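Local coordinates for amidohydrolase 3 domain-containing protein (Pyrococcus furiosus, PDB 3ICJ) that binds two zinc ions and probably hydrolyses carbon-nitrogen bonds other than peptide bonds, as a member of the amidohydrolase family, at residues V357-F362 with G369-A374; E383-L388 with S425-G430; K186-F191 with E200-E205; P162-R167 with H171-N176. All blocks are in the same frame, centred on the assembly; numbering follows the deposited sequence.

Interaction 1: residues V357-F362 with G369-A374; sequences VALDAF and GRIEHA. With ZN (zinc ion), chain C.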
# COMPACT_ATOMS: atom_id res chain seq x y z
N VAL A 357 4.87 3.17 21.43
CA VAL A 357 3.79 4.18 21.50
C VAL A 357 2.47 3.58 21.01
O VAL A 357 1.42 3.74 21.67
CB VAL A 357 4.16 5.48 20.70
CG1 VAL A 357 2.92 6.42 20.55
CG2 VAL A 357 5.30 6.23 21.41
N ALA A 358 2.53 2.85 19.89
CA ALA A 358 1.36 2.18 19.31
C ALA A 358 0.80 1.08 20.23
O ALA A 358 -0.40 1.02 20.46
CB ALA A 358 1.68 1.60 17.92
N LEU A 359 1.68 0.23 20.76
CA LEU A 359 1.28 -0.79 21.75
C LEU A 359 0.66 -0.20 23.02
O LEU A 359 -0.37 -0.70 23.48
CB LEU A 359 2.44 -1.73 22.07
CG LEU A 359 2.98 -2.61 20.93
CD1 LEU A 359 4.25 -3.33 21.37
CD2 LEU A 359 1.96 -3.59 20.44
N ASP A 360 1.27 0.86 23.56
CA ASP A 360 0.71 1.59 24.70
C ASP A 360 -0.69 2.11 24.41
O ASP A 360 -1.56 2.06 25.26
CB ASP A 360 1.57 2.80 25.07
CG ASP A 360 2.89 2.42 25.74
OD1 ASP A 360 3.09 1.26 26.14
OD2 ASP A 360 3.75 3.32 25.84
N ALA A 361 -0.88 2.65 23.21
CA ALA A 361 -2.15 3.24 22.83
C ALA A 361 -3.25 2.17 22.72
O ALA A 361 -4.37 2.40 23.18
CB ALA A 361 -2.02 4.00 21.56
N PHE A 362 -2.90 1.02 22.12
CA PHE A 362 -3.84 -0.10 21.98
C PHE A 362 -4.17 -0.74 23.32
O PHE A 362 -5.33 -1.10 23.57
CB PHE A 362 -3.30 -1.17 21.01
CG PHE A 362 -3.22 -0.72 19.58
CD1 PHE A 362 -4.11 0.21 19.06
CD2 PHE A 362 -2.24 -1.25 18.74
CE1 PHE A 362 -4.02 0.62 17.73
CE2 PHE A 362 -2.14 -0.85 17.41
CZ PHE A 362 -3.03 0.09 16.90
N GLY A 369 -5.76 -3.11 17.45
CA GLY A 369 -5.61 -2.40 16.19
C GLY A 369 -4.62 -3.12 15.30
O GLY A 369 -4.26 -4.27 15.55
N ARG A 370 -4.22 -2.44 14.23
CA ARG A 370 -3.17 -2.94 13.40
C ARG A 370 -2.01 -1.95 13.34
O ARG A 370 -2.20 -0.74 13.48
CB ARG A 370 -3.66 -3.36 11.98
CG ARG A 370 -4.48 -2.34 11.26
CD ARG A 370 -4.98 -2.85 9.90
NE ARG A 370 -3.93 -2.75 8.87
CZ ARG A 370 -4.10 -3.05 7.59
NH1 ARG A 370 -5.26 -3.52 7.15
NH2 ARG A 370 -3.09 -2.91 6.74
N ILE A 371 -0.82 -2.50 13.10
CA ILE A 371 0.38 -1.70 12.93
C ILE A 371 0.90 -1.91 11.50
O ILE A 371 1.04 -3.03 11.02
CB ILE A 371 1.49 -2.05 14.01
CG1 ILE A 371 1.06 -1.57 15.39
CG2 ILE A 371 2.85 -1.43 13.64
CD1 ILE A 371 1.99 -2.07 16.53
N GLU A 372 1.13 -0.79 10.81
CA GLU A 372 1.72 -0.79 9.49
C GLU A 372 3.23 -0.69 9.65
O GLU A 372 3.72 0.15 10.42
CB GLU A 372 1.23 0.42 8.68
CG GLU A 372 -0.27 0.66 8.79
CD GLU A 372 -1.05 -0.61 8.48
OE1 GLU A 372 -0.97 -1.08 7.33
OE2 GLU A 372 -1.73 -1.14 9.39
N HIS A 373 3.94 -1.54 8.90
CA HIS A 373 5.41 -1.67 8.84
C HIS A 373 6.02 -2.51 9.95
O HIS A 373 6.61 -3.56 9.67
CB HIS A 373 6.14 -0.32 8.66
CG HIS A 373 5.52 0.55 7.60
ND1 HIS A 373 5.44 0.17 6.28
CD2 HIS A 373 4.89 1.74 7.68
CE1 HIS A 373 4.81 1.10 5.58
NE2 HIS A 373 4.47 2.06 6.41
N ALA A 374 5.88 -2.04 11.20
CA ALA A 374 6.55 -2.63 12.37
C ALA A 374 8.00 -3.00 12.05
O ALA A 374 8.44 -4.12 12.33
CB ALA A 374 5.76 -3.86 12.88
ZN ZN C . 3.53 4.27 6.48
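Ile371 packs against Ala358, Leu359 and Phe362, all on one side of helix 352-365. The contact joins helix and second strand of a beta-alpha-beta unit, strand 346-349, helix 352-365 and strand 370-371, in the metal-binding barrel of the amidohydrolase fold. Ile371 meets the helix with two atoms, CD1 and CG1. CD1 of Ile371 lies 3.9 Å from CB of Ala358 and 4.2 Å from CD2 of Leu359, whose side chain it meets at about a right angle. CG1 of Ile371 sits near the plane of the Phe362 ring, at its edge, 3.9 Å from CE2 of Phe362. Phe362 CG is anti to its carbonyl carbon (chi1 -67°), and the ring reaches the start of the strand. There CA of Gly369 lies over one face of the Phe362 ring in a CH-pi contact, 3.8 Å from the centroid.

Further along the strand the chain turns to the metal site. Arg370 grips Glu372 side-on, NE to OE2 and NH2 to OE1, each oxygen met on its syn side. OE1 of Glu372 also bonds ND1 of His101, a ligand of the other zinc, so this pair forms a second shell. His373 shares its zinc with His348. Two bonds together fix the rotation of the His373 ring: ND1 is hydrogen-bonded to Gln395 OE1, and His373 NE2 binds zinc at 2.4 Å.

Interaction 2: residues E383-L388 with S425-G430; sequences ERIKEL and SITKLG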
# COMPACT_ATOMS: atom_id res chain seq x y z
N GLU A 383 6.19 -10.41 23.23
CA GLU A 383 5.12 -10.85 24.14
C GLU A 383 3.91 -9.93 24.14
O GLU A 383 2.79 -10.42 24.19
CB GLU A 383 5.64 -11.03 25.58
CG GLU A 383 6.34 -12.38 25.83
CD GLU A 383 5.54 -13.60 25.33
OE1 GLU A 383 4.34 -13.73 25.67
OE2 GLU A 383 6.13 -14.43 24.61
N ARG A 384 4.13 -8.61 24.07
CA ARG A 384 3.05 -7.63 24.07
C ARG A 384 2.22 -7.73 22.79
O ARG A 384 1.00 -7.59 22.84
CB ARG A 384 3.58 -6.20 24.17
CG ARG A 384 4.23 -5.84 25.49
CD ARG A 384 4.56 -4.36 25.51
NE ARG A 384 3.38 -3.54 25.80
CZ ARG A 384 3.33 -2.22 25.63
NH1 ARG A 384 2.23 -1.56 25.96
NH2 ARG A 384 4.37 -1.57 25.14
N ILE A 385 2.89 -7.96 21.66
CA ILE A 385 2.25 -8.08 20.35
C ILE A 385 1.38 -9.33 20.30
O ILE A 385 0.23 -9.27 19.88
CB ILE A 385 3.31 -8.05 19.21
CG1 ILE A 385 3.94 -6.65 19.12
CG2 ILE A 385 2.72 -8.43 17.84
CD1 ILE A 385 5.20 -6.58 18.26
N LYS A 386 1.93 -10.46 20.77
CA LYS A 386 1.21 -11.72 20.87
C LYS A 386 -0.04 -11.58 21.75
O LYS A 386 -1.13 -11.97 21.32
CB LYS A 386 2.14 -12.81 21.46
CG LYS A 386 1.57 -14.22 21.47
CD LYS A 386 2.59 -15.14 22.17
CE LYS A 386 1.95 -16.44 22.67
NZ LYS A 386 1.81 -17.42 21.57
N GLU A 387 0.13 -11.00 22.95
CA GLU A 387 -0.92 -10.91 23.99
C GLU A 387 -2.07 -9.97 23.61
O GLU A 387 -3.23 -10.26 23.90
CB GLU A 387 -0.28 -10.55 25.35
CG GLU A 387 -0.95 -9.48 26.23
CD GLU A 387 0.07 -8.64 27.04
OE1 GLU A 387 -0.03 -7.39 27.04
OE2 GLU A 387 0.99 -9.22 27.67
N LEU A 388 -1.74 -8.85 22.96
CA LEU A 388 -2.72 -7.89 22.47
C LEU A 388 -3.29 -8.26 21.10
O LEU A 388 -4.20 -7.57 20.61
CB LEU A 388 -2.08 -6.49 22.38
CG LEU A 388 -1.67 -5.74 23.65
CD1 LEU A 388 -0.84 -4.52 23.27
CD2 LEU A 388 -2.90 -5.38 24.50
N SER A 425 4.61 -15.84 13.25
CA SER A 425 4.40 -16.94 14.20
C SER A 425 3.72 -16.52 15.52
O SER A 425 3.24 -17.38 16.26
CB SER A 425 5.73 -17.64 14.49
OG SER A 425 6.53 -16.82 15.34
N ILE A 426 3.67 -15.22 15.83
CA ILE A 426 3.07 -14.78 17.10
C ILE A 426 1.74 -14.01 16.96
O ILE A 426 1.03 -13.83 17.95
CB ILE A 426 4.04 -13.94 17.99
CG1 ILE A 426 4.36 -12.60 17.31
CG2 ILE A 426 5.29 -14.78 18.39
CD1 ILE A 426 5.08 -11.57 18.17
N THR A 427 1.43 -13.54 15.75
CA THR A 427 0.20 -12.78 15.54
C THR A 427 -0.25 -12.90 14.08
O THR A 427 0.43 -13.56 13.27
CB THR A 427 0.39 -11.28 15.94
OG1 THR A 427 -0.88 -10.62 15.96
CG2 THR A 427 1.34 -10.55 14.98
N LYS A 428 -1.38 -12.27 13.75
CA LYS A 428 -1.82 -12.20 12.36
C LYS A 428 -1.00 -11.20 11.59
O LYS A 428 -0.91 -10.02 11.98
CB LYS A 428 -3.32 -11.86 12.27
CG LYS A 428 -4.20 -13.04 12.66
CD LYS A 428 -5.61 -12.63 13.01
CE LYS A 428 -6.39 -13.86 13.49
NZ LYS A 428 -7.76 -13.51 13.92
N LEU A 429 -0.39 -11.65 10.49
CA LEU A 429 0.48 -10.78 9.69
C LEU A 429 0.07 -10.86 8.23
O LEU A 429 -0.42 -11.88 7.78
CB LEU A 429 1.97 -11.12 9.89
CG LEU A 429 2.96 -10.24 9.11
CD1 LEU A 429 4.05 -9.69 9.98
CD2 LEU A 429 3.56 -11.05 7.98
N GLY A 430 0.25 -9.78 7.49
CA GLY A 430 -0.12 -9.74 6.08
C GLY A 430 0.96 -9.03 5.29
O GLY A 430 1.73 -8.25 5.86
O HOH W 1 -1.52 -12.97 18.90
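A helix of the barrel's outer layer, 379-388, rests here on the segment running from helix 420-426 into strand 429-431. Ile426 buries the largest area. Its CG1 stands between the backbone N and the carbonyl carbon (chi1 67°), and the branch ends with CD1 of Ile426 3.9 Å from CG2 of Ile385. The same CG2 of Ile385 meets CG2 of Thr427 at 3.8 Å. One methyl of the helix therefore touches two consecutive residues, Ile426 and Thr427. The hydroxyl of Thr427 is directed elsewhere, to the carbonyl O of Val390.

Lys386 lies beside this apolar patch. Its CB is 4.1 Å from CB of Ile426, and its CG passes 3.6 Å from the carbonyl O of Ile426. It contributes the aliphatic root of its chain. A water links the two backbones. It donates to O of Lys386 at 2.6 Å and to O of Ile426 at 2.9 Å. Inward, Ile385 and Thr427 both touch Ile392 of strand 391-394, which ties the contact to the parallel sheet.

The direct contacts are thus van der Waals in kind. The polar link between the segments is the water, which gives both carbonyl oxygens a donor.

Interaction 3: residues K186-F191 with E200-E205; sequences KPSKDF and ERALEE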
# COMPACT_ATOMS: atom_id res chain seq x y z
N LYS A 186 4.24 30.86 0.25
CA LYS A 186 4.83 31.98 0.99
C LYS A 186 6.35 31.93 0.82
O LYS A 186 6.91 30.83 0.68
CB LYS A 186 4.44 31.91 2.48
CG LYS A 186 2.93 31.85 2.72
CD LYS A 186 2.59 31.83 4.19
CE LYS A 186 1.11 31.55 4.40
NZ LYS A 186 0.68 31.93 5.78
N PRO A 187 7.03 33.10 0.80
CA PRO A 187 8.50 33.09 0.72
C PRO A 187 9.14 32.27 1.85
O PRO A 187 8.68 32.34 2.99
CB PRO A 187 8.88 34.57 0.86
CG PRO A 187 7.68 35.31 0.36
CD PRO A 187 6.50 34.48 0.80
N SER A 188 10.15 31.47 1.51
CA SER A 188 10.98 30.79 2.50
C SER A 188 12.34 30.46 1.91
O SER A 188 12.56 30.59 0.70
CB SER A 188 10.30 29.51 3.03
OG SER A 188 10.46 28.42 2.15
N LYS A 189 13.26 30.03 2.78
CA LYS A 189 14.58 29.57 2.33
C LYS A 189 14.53 28.23 1.55
O LYS A 189 15.53 27.81 0.96
CB LYS A 189 15.58 29.52 3.51
CG LYS A 189 15.02 28.98 4.81
CD LYS A 189 15.23 27.48 4.97
CE LYS A 189 15.25 27.09 6.43
NZ LYS A 189 15.32 25.62 6.61
N ASP A 190 13.35 27.60 1.53
CA ASP A 190 13.13 26.36 0.79
C ASP A 190 12.53 26.59 -0.61
O ASP A 190 12.32 25.63 -1.37
CB ASP A 190 12.21 25.42 1.58
CG ASP A 190 12.77 25.06 2.96
OD1 ASP A 190 14.00 24.94 3.11
OD2 ASP A 190 11.95 24.87 3.88
N PHE A 191 12.23 27.84 -0.94
CA PHE A 191 11.60 28.15 -2.23
C PHE A 191 12.41 29.23 -2.93
O PHE A 191 12.62 30.32 -2.39
CB PHE A 191 10.12 28.54 -2.04
CG PHE A 191 9.38 28.95 -3.32
CD1 PHE A 191 9.60 28.30 -4.55
CD2 PHE A 191 8.42 29.96 -3.28
CE1 PHE A 191 8.89 28.66 -5.71
CE2 PHE A 191 7.70 30.35 -4.43
CZ PHE A 191 7.94 29.69 -5.65
N GLU A 200 12.69 20.51 0.69
CA GLU A 200 12.30 20.27 2.07
C GLU A 200 10.86 20.65 2.36
O GLU A 200 9.95 20.07 1.80
CB GLU A 200 13.25 20.97 3.04
CG GLU A 200 14.65 20.43 2.99
CD GLU A 200 15.58 21.09 3.99
OE1 GLU A 200 15.10 21.81 4.88
OE2 GLU A 200 16.80 20.88 3.90
N ARG A 201 10.67 21.63 3.24
CA ARG A 201 9.34 21.98 3.72
C ARG A 201 8.43 22.42 2.58
O ARG A 201 7.27 22.00 2.49
CB ARG A 201 9.42 23.08 4.78
CG ARG A 201 9.52 22.57 6.20
CD ARG A 201 10.19 21.20 6.25
NE ARG A 201 9.42 20.25 7.04
CZ ARG A 201 9.59 18.93 6.98
NH1 ARG A 201 10.51 18.41 6.18
NH2 ARG A 201 8.84 18.13 7.73
N ALA A 202 8.96 23.26 1.70
CA ALA A 202 8.15 23.95 0.71
C ALA A 202 7.69 23.00 -0.36
O ALA A 202 6.64 23.17 -0.95
CB ALA A 202 8.90 25.09 0.12
N LEU A 203 8.48 21.98 -0.59
CA LEU A 203 8.09 20.86 -1.45
C LEU A 203 6.95 20.02 -0.83
O LEU A 203 5.99 19.70 -1.52
CB LEU A 203 9.30 19.96 -1.77
CG LEU A 203 9.02 18.61 -2.44
CD1 LEU A 203 8.40 18.74 -3.83
CD2 LEU A 203 10.29 17.86 -2.56
N GLU A 204 7.09 19.67 0.45
CA GLU A 204 6.01 19.03 1.22
C GLU A 204 4.70 19.81 1.17
O GLU A 204 3.65 19.24 0.92
CB GLU A 204 6.43 18.82 2.67
CG GLU A 204 7.34 17.64 2.93
CD GLU A 204 7.90 17.63 4.35
OE1 GLU A 204 7.21 18.10 5.28
OE2 GLU A 204 9.04 17.15 4.54
N GLU A 205 4.78 21.12 1.41
CA GLU A 205 3.63 22.04 1.30
C GLU A 205 3.07 22.13 -0.14
O GLU A 205 1.85 22.15 -0.32
CB GLU A 205 4.00 23.43 1.86
CG GLU A 205 3.07 24.59 1.48
CD GLU A 205 1.84 24.76 2.39
OE1 GLU A 205 1.35 25.91 2.48
OE2 GLU A 205 1.36 23.78 3.01
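Asp190 points its side chain at the first turn of helix 200-214. CB of Asp190 lies 3.6 Å from CB of Ala202. CG is anti to the carbonyl carbon (chi1 -59°), and this sets the carboxylate beside the start of the helix, with CG of Asp190 4.0 Å from the backbone N of Arg201. OD2 of Asp190 approaches CB of Arg201 to 3.2 Å, a tight contact. The two side chains run side by side. OD1 of Asp190 comes 3.8 Å from OE1 of Glu200, and the two carboxylate planes stand 51° apart. These like charges would be expected to repel. Lys189 may ease this, though a crystal neighbour may influence its place. NZ of Lys189 makes a long ion pair with OD1 of Asp190 at 3.8 Å and lies 4.2 Å from OE1 of Glu200.

CB of Ala202 also meets CB of Phe191, at 4.2 Å. The loop itself is braced by OG of Ser188, which accepts from N of Asp190 at 3.1 Å. The backbones of Asp190 and Arg199 are hydrogen-bonded to each other, so the loop is also tied to strand 197-199.

The loop fits an ST turn at Ser188, combined with a type I beta turn from Ser188 to Phe191, packed against the N-terminal end of a helix.

Interaction 4: residues P162-R167 with H171-N176; sequences PVFLYR and HVAVMN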
# COMPACT_ATOMS: atom_id res chain seq x y z
N PRO A 162 0.50 23.95 -16.65
CA PRO A 162 1.29 23.77 -15.42
C PRO A 162 2.14 22.51 -15.46
O PRO A 162 1.72 21.48 -15.99
CB PRO A 162 0.23 23.66 -14.32
CG PRO A 162 -0.93 24.39 -14.86
CD PRO A 162 -0.94 24.13 -16.33
N VAL A 163 3.35 22.63 -14.92
CA VAL A 163 4.35 21.58 -14.98
C VAL A 163 4.96 21.47 -13.58
O VAL A 163 5.25 22.48 -12.95
CB VAL A 163 5.42 21.92 -16.06
CG1 VAL A 163 6.70 21.18 -15.81
CG2 VAL A 163 4.89 21.60 -17.48
N PHE A 164 5.14 20.25 -13.09
CA PHE A 164 5.73 20.06 -11.76
C PHE A 164 6.57 18.79 -11.83
O PHE A 164 6.03 17.70 -12.01
CB PHE A 164 4.62 19.95 -10.70
CG PHE A 164 5.13 19.81 -9.28
CD1 PHE A 164 5.20 20.91 -8.44
CD2 PHE A 164 5.51 18.56 -8.77
CE1 PHE A 164 5.66 20.79 -7.13
CE2 PHE A 164 5.97 18.43 -7.46
CZ PHE A 164 6.05 19.54 -6.64
N LEU A 165 7.89 18.95 -11.70
CA LEU A 165 8.83 17.86 -11.98
C LEU A 165 9.77 17.54 -10.82
O LEU A 165 10.62 18.35 -10.48
CB LEU A 165 9.67 18.18 -13.23
CG LEU A 165 8.95 18.61 -14.51
CD1 LEU A 165 9.96 19.13 -15.52
CD2 LEU A 165 8.13 17.49 -15.11
N TYR A 166 9.60 16.36 -10.23
CA TYR A 166 10.48 15.91 -9.15
C TYR A 166 11.90 15.70 -9.66
O TYR A 166 12.11 15.31 -10.81
CB TYR A 166 9.94 14.63 -8.53
CG TYR A 166 8.71 14.83 -7.68
CD1 TYR A 166 8.81 15.22 -6.35
CD2 TYR A 166 7.44 14.62 -8.20
CE1 TYR A 166 7.69 15.41 -5.57
CE2 TYR A 166 6.31 14.81 -7.43
CZ TYR A 166 6.44 15.20 -6.12
OH TYR A 166 5.31 15.38 -5.34
N ARG A 167 12.88 15.95 -8.79
CA ARG A 167 14.22 15.39 -8.96
C ARG A 167 14.24 13.91 -8.62
O ARG A 167 13.30 13.38 -8.03
CB ARG A 167 15.22 16.15 -8.10
CG ARG A 167 16.67 15.97 -8.53
CD ARG A 167 17.62 16.67 -7.57
NE ARG A 167 19.02 16.42 -7.91
CZ ARG A 167 19.68 15.31 -7.61
NH1 ARG A 167 19.07 14.33 -6.96
NH2 ARG A 167 20.95 15.17 -7.97
N HIS A 171 13.38 14.78 -3.20
CA HIS A 171 13.60 15.77 -2.14
C HIS A 171 13.56 17.20 -2.69
O HIS A 171 13.54 18.15 -1.91
CB HIS A 171 14.91 15.51 -1.36
CG HIS A 171 14.99 14.14 -0.76
ND1 HIS A 171 13.98 13.60 0.01
CD2 HIS A 171 15.97 13.20 -0.81
CE1 HIS A 171 14.33 12.39 0.41
NE2 HIS A 171 15.53 12.13 -0.08
N VAL A 172 13.53 17.32 -4.02
CA VAL A 172 13.54 18.63 -4.73
C VAL A 172 12.58 18.55 -5.93
O VAL A 172 12.41 17.47 -6.52
CB VAL A 172 14.98 19.00 -5.26
CG1 VAL A 172 14.99 20.35 -5.99
CG2 VAL A 172 16.05 19.00 -4.13
N ALA A 173 11.95 19.66 -6.31
CA ALA A 173 11.16 19.71 -7.53
C ALA A 173 11.35 21.04 -8.27
O ALA A 173 11.66 22.04 -7.65
CB ALA A 173 9.68 19.48 -7.23
N VAL A 174 11.18 21.02 -9.59
CA VAL A 174 11.16 22.25 -10.39
C VAL A 174 9.77 22.42 -11.01
O VAL A 174 9.12 21.43 -11.36
CB VAL A 174 12.32 22.31 -11.46
CG1 VAL A 174 12.13 21.26 -12.57
CG2 VAL A 174 12.49 23.73 -12.05
N MET A 175 9.33 23.67 -11.12
CA MET A 175 8.02 23.98 -11.71
C MET A 175 8.11 25.19 -12.65
O MET A 175 9.07 25.97 -12.58
CB MET A 175 6.94 24.15 -10.61
CG MET A 175 7.12 25.36 -9.68
SD MET A 175 6.04 25.32 -8.21
CE MET A 175 6.99 24.28 -7.15
N ASN A 176 7.13 25.34 -13.55
CA ASN A 176 7.08 26.58 -14.35
C ASN A 176 6.22 27.65 -13.67
O ASN A 176 5.73 27.43 -12.55
CB ASN A 176 6.68 26.31 -15.81
CG ASN A 176 5.27 25.82 -15.96
OD1 ASN A 176 4.52 25.70 -14.98
ND2 ASN A 176 4.88 25.53 -17.19
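Phe164 has CG anti to the backbone N (chi1 -178°), and its ring lies along the neighbouring strand. Met175 holds CG between its backbone N and carbonyl carbon (chi1 66°) and bends at chi3, which turns CE back to the ring. CE of Met175 is 3.7 Å from CE1 of Phe164, with the two side chains side by side and pointing the same way. At the other part of the ring, CZ of Phe164 is 3.7 Å from CB of Ala173; both partners come obliquely. CE2 of Phe164 also stands over one face of the Tyr166 ring, 3.5 Å above its plane. Helix 200-214 covers this face of the sheet.

The two strands form a beta hairpin, at the centre of a mixed sheet set apart from the metal-binding barrel. Leu165 and Val174 are its antiparallel hydrogen-bonded pair. N of Leu165 donates to O of Val174 at 2.8 Å, and N of Val174 donates to O of Leu165 at 2.9 Å. Their side chains share the opposite face, CB of Leu165 near CG1 of Val174. Near the turn, N of Arg167 donates to O of Val172 in an almost straight bond of 2.8 Å.

At the far end Asn176 continues the pairing with its side chain. Its OD1 accepts from N of Val163 at 3.3 Å, with the donor above the carbonyl plane. Its N makes a weak bond to O of Val163. OD1 also caps helix 177-183 through N of Met179, while ND2 of Asn176 bonds the carbonyls of Arg161 and Leu156.

In the fold
The contacts form two touching pairs. Interactions 1 and 2 have centres 11 Å apart and reach the same parallel sheet. They are joined by a salt bridge, Asp360 OD1 to Arg384 NH1 at 2.9 Å, and by Leu359 CD2 packing 3.9 Å from Ile385 CG1. Interaction 1 holds the zinc ligand His373, while the side chain of Ile385 in interaction 2 is about 12 Å from that of His373. Interactions 3 and 4 have centres 13 Å apart and lie away from the metal sites. Leu203 links them, its CD2 3.6 Å from Val172 N. The nearest atoms of interactions 1 and 4 are about 15 Å apart.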